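Local coordinates for protein 2-pyrone-4,6-dicarboxylic acid hydrolase, putative (PDB 2FFI) that probably hydrolyses the lactone ring of 2-pyrone-4,6-dicarboxylate, as a TIM-barrel member of the amidohydrolase family, at residues A[138-149]-A[161-171]. Residues are numbered along the deposited sequence; the frame is centred on the assembly and turned at random.
With PO4 (phosphate ion), chain C.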
loop_
_atom_site.group_PDB
_atom_site.type_symbol
_atom_site.label_atom_id
_atom_site.label_comp_id
_atom_site.label_asym_id
_atom_site.label_seq_id
_atom_site.Cartn_x
_atom_site.Cartn_y
_atom_site.Cartn_z
ATOM N N TRP A 138 7.354 4.738 11.962
ATOM C CA TRP A 138 6.340 4.401 10.961
ATOM C C TRP A 138 6.615 5.036 9.609
ATOM O O TRP A 138 7.142 6.138 9.527
ATOM C CB TRP A 138 4.950 4.852 11.437
ATOM C CG TRP A 138 4.349 3.981 12.473
ATOM C CD1 TRP A 138 4.899 2.861 13.017
ATOM C CD2 TRP A 138 3.050 4.120 13.068
ATOM N NE1 TRP A 138 4.017 2.279 13.917
ATOM C CE2 TRP A 138 2.878 3.032 13.963
ATOM C CE3 TRP A 138 2.019 5.056 12.934
ATOM C CZ2 TRP A 138 1.720 2.855 14.713
ATOM C CZ3 TRP A 138 0.861 4.881 13.688
ATOM C CH2 TRP A 138 0.722 3.785 14.566
ATOM N N HIS A 139 6.252 4.346 8.538
ATOM C CA HIS A 139 6.466 4.914 7.219
ATOM C C HIS A 139 5.201 5.631 6.780
ATOM O O HIS A 139 4.150 5.485 7.412
ATOM C CB HIS A 139 6.836 3.832 6.203
ATOM C CG HIS A 139 5.805 2.755 6.051
ATOM N ND1 HIS A 139 5.641 1.741 6.968
ATOM C CD2 HIS A 139 4.894 2.530 5.076
ATOM C CE1 HIS A 139 4.674 0.934 6.562
ATOM N NE2 HIS A 139 4.205 1.391 5.416
ATOM N N VAL A 140 5.311 6.416 5.712
ATOM C CA VAL A 140 4.176 7.163 5.178
ATOM C C VAL A 140 3.828 6.670 3.779
ATOM O O VAL A 140 4.657 6.715 2.863
ATOM C CB VAL A 140 4.467 8.687 5.126
ATOM C CG1 VAL A 140 5.864 8.937 4.605
ATOM C CG2 VAL A 140 3.443 9.390 4.227
ATOM N N GLU A 141 2.591 6.195 3.630
ATOM C CA GLU A 141 2.108 5.672 2.352
ATOM C C GLU A 141 1.452 6.741 1.500
ATOM O O GLU A 141 0.599 7.488 1.973
ATOM C CB GLU A 141 1.105 4.546 2.583
ATOM C CG GLU A 141 1.262 3.390 1.625
ATOM C CD GLU A 141 0.092 2.440 1.692
ATOM O OE1 GLU A 141 -0.455 2.255 2.799
ATOM O OE2 GLU A 141 -0.279 1.863 0.649
ATOM N N LEU A 142 1.849 6.797 0.238
ATOM C CA LEU A 142 1.297 7.769 -0.691
ATOM C C LEU A 142 0.430 7.098 -1.751
ATOM O O LEU A 142 0.660 5.952 -2.130
ATOM C CB LEU A 142 2.421 8.554 -1.369
ATOM C CG LEU A 142 2.826 9.909 -0.783
ATOM C CD1 LEU A 142 2.318 10.067 0.630
ATOM C CD2 LEU A 142 4.333 10.040 -0.852
ATOM N N HIS A 143 -0.580 7.823 -2.209
ATOM C CA HIS A 143 -1.478 7.327 -3.224
ATOM C C HIS A 143 -2.026 8.513 -4.015
ATOM O O HIS A 143 -2.956 9.178 -3.569
ATOM C CB HIS A 143 -2.608 6.556 -2.561
ATOM C CG HIS A 143 -3.586 5.980 -3.533
ATOM N ND1 HIS A 143 -3.249 5.660 -4.831
ATOM C CD2 HIS A 143 -4.894 5.654 -3.395
ATOM C CE1 HIS A 143 -4.307 5.163 -5.454
ATOM N NE2 HIS A 143 -5.316 5.150 -4.600
ATOM N N ARG A 144 -1.435 8.792 -5.174
ATOM C CA ARG A 144 -1.889 9.905 -6.000
ATOM C C ARG A 144 -1.273 9.832 -7.395
ATOM O O ARG A 144 -0.345 9.056 -7.609
ATOM C CB ARG A 144 -1.534 11.234 -5.331
ATOM C CG ARG A 144 -2.487 12.365 -5.695
ATOM C CD ARG A 144 -2.155 13.637 -4.939
ATOM N NE ARG A 144 -3.314 14.529 -4.821
ATOM C CZ ARG A 144 -3.887 15.157 -5.841
ATOM N NH1 ARG A 144 -3.416 15.005 -7.074
ATOM N NH2 ARG A 144 -4.931 15.940 -5.619
ATOM N N GLN A 145 -1.773 10.628 -8.344
ATOM C CA GLN A 145 -1.231 10.580 -9.709
ATOM C C GLN A 145 0.277 10.687 -9.671
ATOM O O GLN A 145 0.805 11.475 -8.896
ATOM C CB GLN A 145 -1.736 11.730 -10.586
ATOM C CG GLN A 145 -3.217 11.987 -10.590
ATOM C CD GLN A 145 -3.608 12.957 -9.522
ATOM O OE1 GLN A 145 -3.876 12.577 -8.387
ATOM N NE2 GLN A 145 -3.616 14.230 -9.870
ATOM N N VAL A 146 0.968 9.944 -10.529
ATOM C CA VAL A 146 2.426 10.000 -10.535
ATOM C C VAL A 146 2.914 11.429 -10.663
ATOM O O VAL A 146 3.996 11.759 -10.180
ATOM C CB VAL A 146 3.048 9.212 -11.696
ATOM C CG1 VAL A 146 2.806 9.926 -13.013
ATOM C CG2 VAL A 146 4.534 9.059 -11.458
ATOM N N ALA A 147 2.109 12.269 -11.312
ATOM C CA ALA A 147 2.464 13.666 -11.533
ATOM C C ALA A 147 2.757 14.408 -10.240
ATOM O O ALA A 147 3.637 15.268 -10.210
ATOM C CB ALA A 147 1.361 14.368 -12.300
ATOM N N ASP A 148 2.045 14.057 -9.172
ATOM C CA ASP A 148 2.228 14.712 -7.878
ATOM C C ASP A 148 3.133 13.969 -6.888
ATOM O O ASP A 148 3.546 14.532 -5.865
ATOM C CB ASP A 148 0.864 14.965 -7.239
ATOM C CG ASP A 148 0.120 16.089 -7.915
ATOM O OD1 ASP A 148 -1.099 15.932 -8.182
ATOM O OD2 ASP A 148 0.761 17.138 -8.179
ATOM N N ILE A 149 3.463 12.719 -7.198
ATOM C CA ILE A 149 4.312 11.923 -6.323
ATOM C C ILE A 149 5.654 12.576 -5.991
ATOM O O ILE A 149 5.949 12.810 -4.823
ATOM C CB ILE A 149 4.542 10.524 -6.930
ATOM C CG1 ILE A 149 3.210 9.792 -7.005
ATOM C CG2 ILE A 149 5.531 9.721 -6.100
ATOM C CD1 ILE A 149 2.503 9.702 -5.689
ATOM N N LEU A 161 12.058 9.884 6.789
ATOM C CA LEU A 161 11.291 8.695 7.053
ATOM C C LEU A 161 11.026 7.910 5.778
ATOM O O LEU A 161 11.210 8.415 4.664
ATOM C CB LEU A 161 9.986 9.058 7.779
ATOM C CG LEU A 161 9.256 10.357 7.442
ATOM C CD1 LEU A 161 8.984 10.412 5.953
ATOM C CD2 LEU A 161 7.974 10.453 8.238
ATOM N N ASP A 162 10.621 6.659 5.954
ATOM C CA ASP A 162 10.325 5.783 4.841
ATOM C C ASP A 162 9.087 6.270 4.105
ATOM O O ASP A 162 8.088 6.665 4.714
ATOM C CB ASP A 162 10.107 4.355 5.343
ATOM C CG ASP A 162 11.371 3.736 5.927
ATOM O OD1 ASP A 162 11.241 2.877 6.836
ATOM O OD2 ASP A 162 12.481 4.095 5.474
ATOM N N ILE A 163 9.169 6.248 2.781
ATOM C CA ILE A 163 8.068 6.678 1.948
ATOM C C ILE A 163 7.686 5.531 1.008
ATOM O O ILE A 163 8.504 5.087 0.183
ATOM C CB ILE A 163 8.459 7.904 1.107
ATOM C CG1 ILE A 163 8.949 9.025 2.027
ATOM C CG2 ILE A 163 7.271 8.335 0.257
ATOM C CD1 ILE A 163 9.672 10.159 1.301
ATOM N N VAL A 164 6.443 5.068 1.149
ATOM C CA VAL A 164 5.884 4.000 0.333
ATOM C C VAL A 164 4.905 4.549 -0.702
ATOM O O VAL A 164 3.889 5.138 -0.330
ATOM C CB VAL A 164 5.120 2.982 1.198
ATOM C CG1 VAL A 164 4.530 1.898 0.309
ATOM C CG2 VAL A 164 6.042 2.370 2.235
ATOM N N ILE A 165 5.205 4.328 -1.986
ATOM C CA ILE A 165 4.372 4.792 -3.096
ATOM C C ILE A 165 3.441 3.687 -3.597
ATOM O O ILE A 165 3.899 2.597 -3.926
ATOM C CB ILE A 165 5.260 5.292 -4.260
ATOM C CG1 ILE A 165 6.116 6.452 -3.783
ATOM C CG2 ILE A 165 4.417 5.817 -5.407
ATOM C CD1 ILE A 165 7.114 6.889 -4.792
ATOM N N ASP A 166 2.139 3.982 -3.662
ATOM C CA ASP A 166 1.127 3.009 -4.090
ATOM C C ASP A 166 0.939 2.829 -5.589
ATOM O O ASP A 166 0.990 3.787 -6.356
ATOM C CB ASP A 166 -0.238 3.366 -3.504
ATOM C CG ASP A 166 -0.300 3.199 -1.999
ATOM O OD1 ASP A 166 -1.382 3.481 -1.436
ATOM O OD2 ASP A 166 0.711 2.793 -1.377
ATOM N N HIS A 167 0.699 1.582 -5.985
ATOM C CA HIS A 167 0.454 1.203 -7.369
ATOM C C HIS A 167 1.354 1.843 -8.402
ATOM O O HIS A 167 0.905 2.667 -9.185
ATOM C CB HIS A 167 -0.990 1.511 -7.749
ATOM C CG HIS A 167 -1.986 1.119 -6.708
ATOM N ND1 HIS A 167 -1.875 -0.040 -5.976
ATOM C CD2 HIS A 167 -3.120 1.726 -6.285
ATOM C CE1 HIS A 167 -2.898 -0.132 -5.144
ATOM N NE2 HIS A 167 -3.667 0.927 -5.312
ATOM N N PHE A 168 2.621 1.468 -8.413
ATOM C CA PHE A 168 3.548 2.001 -9.411
ATOM C C PHE A 168 3.602 3.522 -9.417
ATOM O O PHE A 168 4.260 4.134 -10.264
ATOM C CB PHE A 168 3.125 1.527 -10.796
ATOM C CG PHE A 168 3.210 0.041 -10.986
ATOM C CD1 PHE A 168 4.388 -0.547 -11.433
ATOM C CD2 PHE A 168 2.095 -0.769 -10.779
ATOM C CE1 PHE A 168 4.452 -1.905 -11.676
ATOM C CE2 PHE A 168 2.155 -2.137 -11.020
ATOM C CZ PHE A 168 3.335 -2.705 -11.475
ATOM N N GLY A 169 2.923 4.141 -8.467
ATOM C CA GLY A 169 2.920 5.584 -8.443
ATOM C C GLY A 169 1.688 6.082 -9.166
ATOM O O GLY A 169 1.540 7.281 -9.406
ATOM N N ARG A 170 0.801 5.151 -9.509
ATOM C CA ARG A 170 -0.441 5.476 -10.196
ATOM C C ARG A 170 -0.162 6.303 -11.448
ATOM O O ARG A 170 -0.684 7.399 -11.614
ATOM C CB ARG A 170 -1.357 6.254 -9.259
ATOM C CG ARG A 170 -2.837 5.980 -9.425
ATOM C CD ARG A 170 -3.248 4.672 -8.768
ATOM N NE ARG A 170 -4.679 4.620 -8.474
ATOM C CZ ARG A 170 -5.639 4.706 -9.390
ATOM N NH1 ARG A 170 -6.925 4.645 -9.031
ATOM N NH2 ARG A 170 -5.309 4.854 -10.665
ATOM N N PRO A 171 0.697 5.798 -12.337
ATOM C CA PRO A 171 1.011 6.524 -13.564
ATOM C C PRO A 171 -0.058 6.170 -14.594
ATOM O O PRO A 171 -1.019 5.458 -14.277
ATOM C CB PRO A 171 2.388 5.972 -13.935
ATOM C CG PRO A 171 2.241 4.530 -13.572
ATOM C CD PRO A 171 1.533 4.592 -12.220
HETATM P P PO4 C . -6.845 1.440 -2.680
HETATM O O1 PO4 C . -6.556 1.774 -1.263
HETATM O O2 PO4 C . -7.401 2.630 -3.373
HETATM O O3 PO4 C . -5.593 1.025 -3.356
HETATM O O4 PO4 C . -7.834 0.336 -2.729
#
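Neighbouring parallel strands 139-142 and 163-165 of the TIM barrel, joined through helix 149-156 as a beta-alpha-beta unit, meet along their length and continue into the loops at their C-terminal ends. Backbone hydrogen bonds alternate between them, as from Val-164 N to Val-140 O and from Leu-142 N to Val-164 O. Branched and aliphatic residues suit the face turned to the helix. Here Leu-142 CD2 lies 3.6 Å from Ile-163 CG2, Val-140 CG1 packs on Leu-161 CD1 at 3.7 Å, and Ile-149, at the start of the helix, sets CG2 against Ile-165 CD1.

The other face, which carries Glu-141 and Val-164, becomes polar toward the C-terminal ends of the strands. The extended chain of Glu-141 brings OE2 to Asp-166 OD2, modelled at 2.4 Å, too short to be exact, with the carboxylate planes turned 60° apart. Glu-141 OE2 is salt-bridged to Lys-197 and Asp-166 OD1 to Arg-110, which probably offsets the crowding of two acids. The chi1 of His-143, -179°, carries CG away from the backbone N and sets its ring face against the edge of His-167, planes at 84°; Arg-170 NE lies at the His-143 ring edge. Imidazole suits His-167 because NE2 can donate to phosphate O3 (2.7 Å) while ND1 engages Ser-199; Arg-110 also holds the phosphate. Farther along, Val-146 N donates a hydrogen bond to Arg-170 O at 3.2 Å, tying the loops together.

Imidazoles, acids and basic partners thus gather at the barrel's C-terminal end, where TIM-barrel enzymes place their active sites; the bound phosphate, probably from crystallisation, is consistent with a pocket able to receive an anionic group such as a dicarboxylate.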